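Local coordinates for purine nucleoside phosphorylase (Schistosoma mansoni, PDB 5KO5), which catalyses, as purine nucleoside phosphorylases do, the reversible phosphorolysis of purine nucleosides to free base and ribose 1-phosphate, at residues Asn117-Asn123 with Ser241-Ser247; Asp130-Ile134 with Leu272-Trp276; Glu156-Arg160 with Cys231-Ile235. One frame throughout, in Å; residues are numbered along the deposited sequence.

In the fold
Contacts 1 and 2 share one sheet, whereas contact 3 lies apart from it. Strand 236-246 pairs with strand 112-121 in contact 1 and, on its other edge, with strand 131-139, which supplies contact 2; the centres of these two contacts are 12 Å apart, and Ser241 O lies 2.8 Å from Val132 N where they meet. Contact 1 forms part of the cytosine pocket. In contact 2 the Phe131 side chain stands about 13 Å from the ligand. Contact 3 is on the opposite side of the chain's centre, its own centre 29 Å from that of contact 1 and 27 Å from that of contact 2, near an interface with a second subunit.

Contact 1: residues Asn117-Asn123 with Ser241-Ser247; sequences NLAGGIN and SLIANNS. With CYT (6-aminopyrimidin-2(1H)-one), chain B; EDO (1,2-ethanediol), chain C.
Asn117 and Ser241 project from the same face of two paired strands, and Ser241 OG donates to Asn117 OD1 over 2.6 Å, in the amide carbonyl plane and on a lone pair. The Asn117 CG sits between its own backbone N and carbonyl carbon (chi1 64°), which brings OD1 over to the serine while ND2 bonds to Thr223. The strand pairing is tight along its length: Leu242 N donates to Asn117 O (2.8 Å, 177° at the hydrogen), and Ala244 N to Ala119 O at 2.9 Å. On the opposite face Leu118 and Leu242 run side by side, Leu118 CD1 to Leu242 CD2 at 3.6 Å. These are neighbouring parallel strands in the central sheet of the phosphorylase superfamily, and their C-terminal ends help to form the pocket. There the pairing slips: Ala119 is opposite Ile243 but Gly121 is opposite Asn246, leaving one extra residue on strand 236-246, and Gly121 N donates to Asn245 O at 2.8 Å. The ligand side is looser. The side chain of Asn245, partly exposed, turns OD1 to cytosine N4 (2.9 Å, 162°); its ND2 donates to Ser247 OG, itself bonded to Glu203, at 3.0 Å and is also bonded to Asp250. Asn246 caps the following helix, OD1 accepting from Leu249 N. Its ND2 reaches Asn123 O at 3.0 Å by a bent bond from above the carbonyl plane, and also bonds to Leu126 O.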
loop_
_atom_site.group_PDB
_atom_site.type_symbol
_atom_site.label_atom_id
_atom_site.label_comp_id
_atom_site.label_asym_id
_atom_site.label_seq_id
_atom_site.Cartn_x
_atom_site.Cartn_y
_atom_site.Cartn_z
ATOM N N ASN A 117 9.579 3.417 20.318
ATOM C CA ASN A 117 8.613 4.210 19.577
ATOM C C ASN A 117 7.419 4.494 20.480
ATOM O O ASN A 117 7.265 3.892 21.545
ATOM C CB ASN A 117 8.191 3.530 18.259
ATOM C CG ASN A 117 7.451 2.216 18.467
ATOM O OD1 ASN A 117 6.402 2.168 19.110
ATOM N ND2 ASN A 117 7.984 1.145 17.891
ATOM N N LEU A 118 6.592 5.443 20.052
ATOM C CA LEU A 118 5.292 5.695 20.663
ATOM C C LEU A 118 4.230 5.080 19.763
ATOM O O LEU A 118 4.307 5.190 18.534
ATOM C CB LEU A 118 5.032 7.199 20.808
ATOM C CG LEU A 118 5.428 7.917 22.103
ATOM C CD1 LEU A 118 4.663 7.379 23.306
ATOM C CD2 LEU A 118 6.907 7.832 22.342
ATOM N N ALA A 119 3.253 4.405 20.364
ATOM C CA ALA A 119 2.289 3.670 19.558
ATOM C C ALA A 119 0.902 3.730 20.183
ATOM O O ALA A 119 0.744 4.025 21.368
ATOM C CB ALA A 119 2.712 2.198 19.412
ATOM N N GLY A 120 -0.111 3.448 19.365
ATOM C CA GLY A 120 -1.457 3.252 19.865
ATOM C C GLY A 120 -1.693 1.807 20.283
ATOM O O GLY A 120 -1.300 0.875 19.579
ATOM N N GLY A 121 -2.349 1.637 21.425
ATOM C CA GLY A 121 -2.714 0.301 21.873
ATOM C C GLY A 121 -4.017 -0.158 21.233
ATOM O O GLY A 121 -5.002 0.587 21.196
ATOM N N ILE A 122 -4.017 -1.387 20.726
ATOM C CA ILE A 122 -5.200 -2.026 20.166
ATOM C C ILE A 122 -5.732 -3.106 21.099
ATOM O O ILE A 122 -6.925 -3.153 21.394
ATOM C CB ILE A 122 -4.897 -2.609 18.768
ATOM C CG1 ILE A 122 -4.408 -1.525 17.804
ATOM C CG2 ILE A 122 -6.129 -3.313 18.213
ATOM C CD1 ILE A 122 -5.473 -0.481 17.445
ATOM N N ASN A 123 -4.846 -3.993 21.562
ATOM C CA ASN A 123 -5.208 -5.023 22.527
ATOM C C ASN A 123 -5.828 -4.390 23.765
ATOM O O ASN A 123 -5.342 -3.379 24.278
ATOM C CB ASN A 123 -3.943 -5.789 22.940
ATOM C CG ASN A 123 -4.252 -7.058 23.732
ATOM O OD1 ASN A 123 -4.832 -7.011 24.812
ATOM N ND2 ASN A 123 -3.850 -8.200 23.186
ATOM N N SER A 241 7.566 -0.565 22.214
ATOM C CA SER A 241 6.587 0.504 22.053
ATOM C C SER A 241 6.137 1.010 23.414
ATOM O O SER A 241 5.849 0.220 24.317
ATOM C CB SER A 241 5.339 0.009 21.324
ATOM O OG SER A 241 5.597 -0.205 19.951
ATOM N N LEU A 242 6.075 2.331 23.555
ATOM C CA LEU A 242 5.397 2.957 24.680
ATOM C C LEU A 242 3.979 3.288 24.233
ATOM O O LEU A 242 3.790 3.975 23.227
ATOM C CB LEU A 242 6.135 4.226 25.102
ATOM C CG LEU A 242 5.440 5.113 26.143
ATOM C CD1 LEU A 242 5.185 4.358 27.441
ATOM C CD2 LEU A 242 6.284 6.341 26.400
ATOM N N ILE A 243 2.988 2.786 24.964
ATOM C CA ILE A 243 1.589 2.946 24.582
ATOM C C ILE A 243 1.125 4.342 24.989
ATOM O O ILE A 243 1.067 4.670 26.179
ATOM C CB ILE A 243 0.708 1.857 25.207
ATOM C CG1 ILE A 243 1.210 0.458 24.799
ATOM C CG2 ILE A 243 -0.751 2.089 24.852
ATOM C CD1 ILE A 243 1.304 0.252 23.281
ATOM N N ALA A 244 0.791 5.173 24.000
ATOM C CA ALA A 244 0.327 6.527 24.297
ATOM C C ALA A 244 -1.137 6.553 24.728
ATOM O O ALA A 244 -1.535 7.417 25.511
ATOM C CB ALA A 244 0.521 7.428 23.075
ATOM N N ASN A 245 -1.937 5.615 24.234
ATOM C CA ASN A 245 -3.378 5.623 24.425
ATOM C C ASN A 245 -3.869 4.271 23.951
ATOM O O ASN A 245 -3.176 3.582 23.203
ATOM C CB ASN A 245 -4.030 6.717 23.570
ATOM C CG ASN A 245 -3.919 6.427 22.088
ATOM O OD1 ASN A 245 -2.815 6.424 21.535
ATOM N ND2 ASN A 245 -5.049 6.148 21.441
ATOM N N ASN A 246 -5.065 3.894 24.377
ATOM C CA ASN A 246 -5.718 2.727 23.804
ATOM C C ASN A 246 -6.732 3.221 22.786
ATOM O O ASN A 246 -7.757 3.812 23.151
ATOM C CB ASN A 246 -6.384 1.850 24.857
ATOM C CG ASN A 246 -6.848 0.552 24.268
ATOM O OD1 ASN A 246 -7.752 0.543 23.445
ATOM N ND2 ASN A 246 -6.184 -0.547 24.624
ATOM N N SER A 247 -6.441 2.978 21.510
ATOM C CA SER A 247 -7.269 3.543 20.453
ATOM C C SER A 247 -8.639 2.892 20.378
ATOM O O SER A 247 -9.592 3.525 19.919
ATOM C CB SER A 247 -6.544 3.458 19.111
ATOM O OG SER A 247 -5.304 4.138 19.197
HETATM N N3 CYT B . -0.686 6.089 17.023
HETATM C C4 CYT B . -0.923 6.452 18.284
HETATM N N1 CYT B . 1.579 6.757 17.289
HETATM C C2 CYT B . 0.552 6.241 16.489
HETATM O O2 CYT B . 0.782 5.952 15.310
HETATM N N4 CYT B . -2.167 6.291 18.749
HETATM C C5 CYT B . 0.113 6.972 19.120
HETATM C C6 CYT B . 1.333 7.110 18.581
HETATM C C1 EDO C . 7.037 6.334 16.363
HETATM O O1 EDO C . 6.536 6.640 15.055
HETATM C C2 EDO C . 8.135 7.291 16.772
HETATM O O2 EDO C . 8.066 7.467 18.185
#

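Contact 2: residues Asp130-Ile134 with Leu272-Trp276; sequences DFVLI and LLQMW
The Phe131 and Trp276 rings meet obliquely, their planes at 59° and the centroids of the phenyl and the indole six-membered ring 5.1 Å apart. The indole atom over the phenyl ring is CZ3, which comes over one face toward the rim, Trp276 CZ3 lying 3.6 Å from Phe131 CG. The two side chains come from opposite sides and overlap along their lengths, one from the strand and one from the helix. For Trp276 this reach follows from CG lying anti to the backbone N (chi1 -169°), which carries the indole from helix 259-283 to the sheet. Leu272 reaches the phenyl differently: its CD2 stands at the ring edge, close to the plane, 3.9 Å from Phe131 CE2. Leu273 CD1 approaches Phe131 CE1 obliquely at 4.1 Å. Beside the phenyl, Leu133 brings CD2 to 3.9 Å from Trp276 CH2. The helix thus packs on the sheet through side chains alone, the short axes being 12.6 Å apart. Phe185 adds an edge-to-face partner to Trp276. All the touching pairs across the contact are carbon to carbon, so the joint rests on apolar burial and shape, while the one polar atom of the indole, NE1, is satisfied by Ala176 O.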
loop_
_atom_site.group_PDB
_atom_site.type_symbol
_atom_site.label_atom_id
_atom_site.label_comp_id
_atom_site.label_asym_id
_atom_site.label_seq_id
_atom_site.Cartn_x
_atom_site.Cartn_y
_atom_site.Cartn_z
ATOM N N ASP A 130 1.906 1.876 29.253
ATOM C CA ASP A 130 2.452 0.527 29.227
ATOM C C ASP A 130 3.551 0.430 28.173
ATOM O O ASP A 130 3.644 1.247 27.257
ATOM C CB ASP A 130 1.364 -0.498 28.886
ATOM C CG ASP A 130 0.394 -0.757 30.042
ATOM O OD1 ASP A 130 0.650 -0.313 31.183
ATOM O OD2 ASP A 130 -0.635 -1.429 29.805
ATOM N N PHE A 131 4.391 -0.591 28.312
ATOM C CA PHE A 131 5.423 -0.908 27.335
ATOM C C PHE A 131 5.072 -2.227 26.664
ATOM O O PHE A 131 4.611 -3.164 27.324
ATOM C CB PHE A 131 6.791 -1.064 27.996
ATOM C CG PHE A 131 7.254 0.150 28.739
ATOM C CD1 PHE A 131 7.625 1.300 28.056
ATOM C CD2 PHE A 131 7.344 0.138 30.120
ATOM C CE1 PHE A 131 8.065 2.425 28.750
ATOM C CE2 PHE A 131 7.785 1.253 30.814
ATOM C CZ PHE A 131 8.144 2.396 30.126
ATOM N N VAL A 132 5.311 -2.310 25.357
ATOM C CA VAL A 132 5.117 -3.550 24.609
ATOM C C VAL A 132 6.436 -3.962 23.966
ATOM O O VAL A 132 6.987 -3.227 23.131
ATOM C CB VAL A 132 3.997 -3.422 23.570
ATOM C CG1 VAL A 132 3.872 -4.715 22.776
ATOM C CG2 VAL A 132 2.681 -3.088 24.265
ATOM N N LEU A 133 6.951 -5.123 24.369
ATOM C CA LEU A 133 8.061 -5.745 23.659
ATOM C C LEU A 133 7.521 -6.287 22.343
ATOM O O LEU A 133 6.632 -7.143 22.337
ATOM C CB LEU A 133 8.655 -6.879 24.495
ATOM C CG LEU A 133 9.043 -6.514 25.927
ATOM C CD1 LEU A 133 9.555 -7.738 26.672
ATOM C CD2 LEU A 133 10.076 -5.394 25.941
ATOM N N ILE A 134 8.029 -5.784 21.230
ATOM C CA ILE A 134 7.492 -6.185 19.935
ATOM C C ILE A 134 8.053 -7.547 19.554
ATOM O O ILE A 134 9.271 -7.754 19.555
ATOM C CB ILE A 134 7.790 -5.121 18.873
ATOM C CG1 ILE A 134 7.078 -3.828 19.259
ATOM C CG2 ILE A 134 7.320 -5.609 17.484
ATOM C CD1 ILE A 134 7.511 -2.633 18.445
ATOM N N LEU A 272 12.099 6.359 33.238
ATOM C CA LEU A 272 12.086 4.915 33.449
ATOM C C LEU A 272 12.624 4.180 32.230
ATOM O O LEU A 272 13.413 3.236 32.361
ATOM C CB LEU A 272 10.668 4.450 33.769
ATOM C CG LEU A 272 10.496 2.949 34.025
ATOM C CD1 LEU A 272 11.343 2.490 35.210
ATOM C CD2 LEU A 272 9.036 2.594 34.232
ATOM N N LEU A 273 12.226 4.612 31.032
ATOM C CA LEU A 273 12.707 3.962 29.822
ATOM C C LEU A 273 14.209 4.156 29.647
ATOM O O LEU A 273 14.910 3.235 29.209
ATOM C CB LEU A 273 11.935 4.503 28.624
ATOM C CG LEU A 273 12.246 3.867 27.277
ATOM C CD1 LEU A 273 11.911 2.385 27.279
ATOM C CD2 LEU A 273 11.468 4.586 26.188
ATOM N N GLN A 274 14.728 5.334 30.005
ATOM C CA GLN A 274 16.168 5.550 29.920
ATOM C C GLN A 274 16.915 4.607 30.854
ATOM O O GLN A 274 17.920 3.994 30.470
ATOM C CB GLN A 274 16.524 6.996 30.261
ATOM C CG GLN A 274 18.032 7.216 30.180
ATOM C CD GLN A 274 18.542 8.343 31.055
ATOM O OE1 GLN A 274 17.829 8.858 31.915
ATOM N NE2 GLN A 274 19.791 8.738 30.832
ATOM N N MET A 275 16.449 4.502 32.099
ATOM C CA MET A 275 17.078 3.599 33.056
ATOM C C MET A 275 17.025 2.162 32.547
ATOM O O MET A 275 18.015 1.426 32.623
ATOM C CB MET A 275 16.376 3.749 34.415
ATOM C CG MET A 275 17.051 3.058 35.589
ATOM S SD MET A 275 16.795 1.275 35.598
ATOM C CE MET A 275 15.043 1.187 35.408
ATOM N N TRP A 276 15.879 1.760 32.001
ATOM C CA TRP A 276 15.711 0.397 31.514
ATOM C C TRP A 276 16.694 0.100 30.392
ATOM O O TRP A 276 17.400 -0.918 30.414
ATOM C CB TRP A 276 14.283 0.266 30.996
ATOM C CG TRP A 276 13.805 -1.110 30.692
ATOM C CD1 TRP A 276 14.392 -2.297 31.043
ATOM C CD2 TRP A 276 12.595 -1.445 30.016
ATOM N NE1 TRP A 276 13.623 -3.352 30.601
ATOM C CE2 TRP A 276 12.511 -2.853 29.971
ATOM C CE3 TRP A 276 11.571 -0.685 29.432
ATOM C CZ2 TRP A 276 11.446 -3.519 29.360
ATOM C CZ3 TRP A 276 10.514 -1.344 28.832
ATOM C CH2 TRP A 276 10.458 -2.749 28.800
#

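Contact 3: residues Glu156-Arg160 with Cys231-Ile235; sequences EFGPR and CHCGI. With EDO (1,2-ethanediol), chain E.
His232 and Phe157 bury more surface here than any other residues of the two segments, with Cys233 next, and the backbone of Gly158 lies against the histidine ring. The imidazole turns a face to the loop: Gly158 CA stands over it, 3.6 Å from the ring centroid and 22° off the normal, a CH-pi contact. That placement comes from chi1 of 177°, which sets CG anti to the backbone N and extends the ring off the end of helix 224-232 toward the loop. At the ring's edge, close to its plane, sits Pro159 O, 3.0 Å from His232 NE2; that nitrogen is hydrogen-bonded to Asn153 OD1, which probably limits rotation of the ring. Pro159 and the imidazole lie alongside, running opposite ways, with Pro159 CD 4.0 Å from His232 CD2.

Phe157 takes part chiefly through its backbone and CB, since its ring leads away. Its carbonyl O receives a CA-H...O contact from Cys233 at 3.1 Å (Cys233 CA to Phe157 O), 154° at the hydrogen, and a second such contact joins Gly158 CA to His232 O at 3.3 Å. Phe157 CB also packs on Cys233 CB at 4.0 Å. The helix stops here in a Schellman motif with Gly234 as its C-prime residue, Gly234 N bonding to Cys231 O.

The side chain of Phe157 packs on Leu107 of helix 95-108 and Ala12 of helix 9-23, and Arg103 touches both Phe157 and His232. Arg160, farther along the loop, makes a salt bridge to Glu91 of a second subunit, while strand 236-246 follows directly after the turn at Gly234 and Ile235.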
loop_
_atom_site.group_PDB
_atom_site.type_symbol
_atom_site.label_atom_id
_atom_site.label_comp_id
_atom_site.label_asym_id
_atom_site.label_seq_id
_atom_site.Cartn_x
_atom_site.Cartn_y
_atom_site.Cartn_z
ATOM N N GLU A 156 25.854 -7.193 -0.878
ATOM C CA GLU A 156 26.875 -7.174 0.164
ATOM C C GLU A 156 26.273 -7.083 1.556
ATOM O O GLU A 156 26.941 -7.441 2.537
ATOM C CB GLU A 156 27.828 -5.999 -0.042
ATOM C CG GLU A 156 28.637 -6.082 -1.309
ATOM C CD GLU A 156 27.956 -5.431 -2.487
ATOM O OE1 GLU A 156 26.728 -5.169 -2.418
ATOM O OE2 GLU A 156 28.656 -5.176 -3.486
ATOM N N PHE A 157 25.037 -6.604 1.667
ATOM C CA PHE A 157 24.406 -6.499 2.973
ATOM C C PHE A 157 23.538 -7.695 3.318
ATOM O O PHE A 157 23.494 -8.095 4.485
ATOM C CB PHE A 157 23.612 -5.193 3.086
ATOM C CG PHE A 157 24.489 -3.982 3.104
ATOM C CD1 PHE A 157 25.191 -3.644 4.250
ATOM C CD2 PHE A 157 24.648 -3.205 1.970
ATOM C CE1 PHE A 157 26.033 -2.541 4.268
ATOM C CE2 PHE A 157 25.479 -2.094 1.987
ATOM C CZ PHE A 157 26.172 -1.771 3.131
ATOM N N GLY A 158 22.866 -8.303 2.341
ATOM C CA GLY A 158 21.939 -9.359 2.660
ATOM C C GLY A 158 21.274 -9.933 1.435
ATOM O O GLY A 158 21.543 -9.530 0.303
ATOM N N PRO A 159 20.371 -10.880 1.662
ATOM C CA PRO A 159 19.776 -11.638 0.559
ATOM C C PRO A 159 18.589 -10.904 -0.051
ATOM O O PRO A 159 17.983 -10.015 0.553
ATOM C CB PRO A 159 19.289 -12.914 1.261
ATOM C CG PRO A 159 18.938 -12.454 2.637
ATOM C CD PRO A 159 19.964 -11.395 2.981
ATOM N N ARG A 160 18.244 -11.331 -1.268
ATOM C CA ARG A 160 17.108 -10.747 -1.975
ATOM C C ARG A 160 15.810 -10.912 -1.187
ATOM O O ARG A 160 14.979 -9.993 -1.143
ATOM C CB ARG A 160 17.008 -11.389 -3.364
ATOM C CG ARG A 160 15.718 -11.071 -4.139
ATOM C CD ARG A 160 15.699 -9.658 -4.763
ATOM N NE ARG A 160 15.482 -8.589 -3.789
ATOM C CZ ARG A 160 15.301 -7.319 -4.117
ATOM N NH1 ARG A 160 15.128 -6.398 -3.180
ATOM N NH2 ARG A 160 15.354 -6.953 -5.391
ATOM N N CYS A 231 17.476 -6.567 9.948
ATOM C CA CYS A 231 17.368 -8.010 9.763
ATOM C C CYS A 231 18.054 -8.443 8.473
ATOM O O CYS A 231 18.755 -9.462 8.436
ATOM C CB CYS A 231 15.887 -8.392 9.748
ATOM S SG CYS A 231 15.562 -10.159 9.539
ATOM N N HIS A 232 17.883 -7.656 7.411
ATOM C CA HIS A 232 18.488 -7.976 6.126
ATOM C C HIS A 232 20.008 -8.090 6.238
ATOM O O HIS A 232 20.614 -8.972 5.616
ATOM C CB HIS A 232 18.052 -6.903 5.122
ATOM C CG HIS A 232 18.648 -7.044 3.762
ATOM N ND1 HIS A 232 19.739 -6.308 3.354
ATOM C CD2 HIS A 232 18.274 -7.792 2.698
ATOM C CE1 HIS A 232 20.024 -6.613 2.099
ATOM N NE2 HIS A 232 19.156 -7.519 1.680
ATOM N N CYS A 233 20.640 -7.228 7.042
ATOM C CA CYS A 233 22.096 -7.242 7.155
ATOM C C CYS A 233 22.602 -7.916 8.432
ATOM O O CYS A 233 23.777 -7.755 8.787
ATOM C CB CYS A 233 22.681 -5.837 6.970
ATOM S SG CYS A 233 22.391 -4.668 8.322
ATOM N N GLY A 234 21.756 -8.684 9.117
ATOM C CA GLY A 234 22.215 -9.511 10.222
ATOM C C GLY A 234 22.339 -8.835 11.573
ATOM O O GLY A 234 23.003 -9.382 12.463
ATOM N N ILE A 235 21.731 -7.670 11.763
ATOM C CA ILE A 235 21.730 -6.972 13.042
ATOM C C ILE A 235 20.512 -7.436 13.833
ATOM O O ILE A 235 19.383 -7.421 13.323
ATOM C CB ILE A 235 21.706 -5.448 12.820
ATOM C CG1 ILE A 235 23.020 -4.976 12.191
ATOM C CG2 ILE A 235 21.441 -4.704 14.131
ATOM C CD1 ILE A 235 23.024 -3.510 11.834
HETATM C C1 EDO E . 27.974 -5.726 5.159
HETATM O O1 EDO E . 26.896 -6.560 5.608
HETATM C C2 EDO E . 29.314 -6.297 5.604
HETATM O O2 EDO E . 29.534 -6.024 6.996
#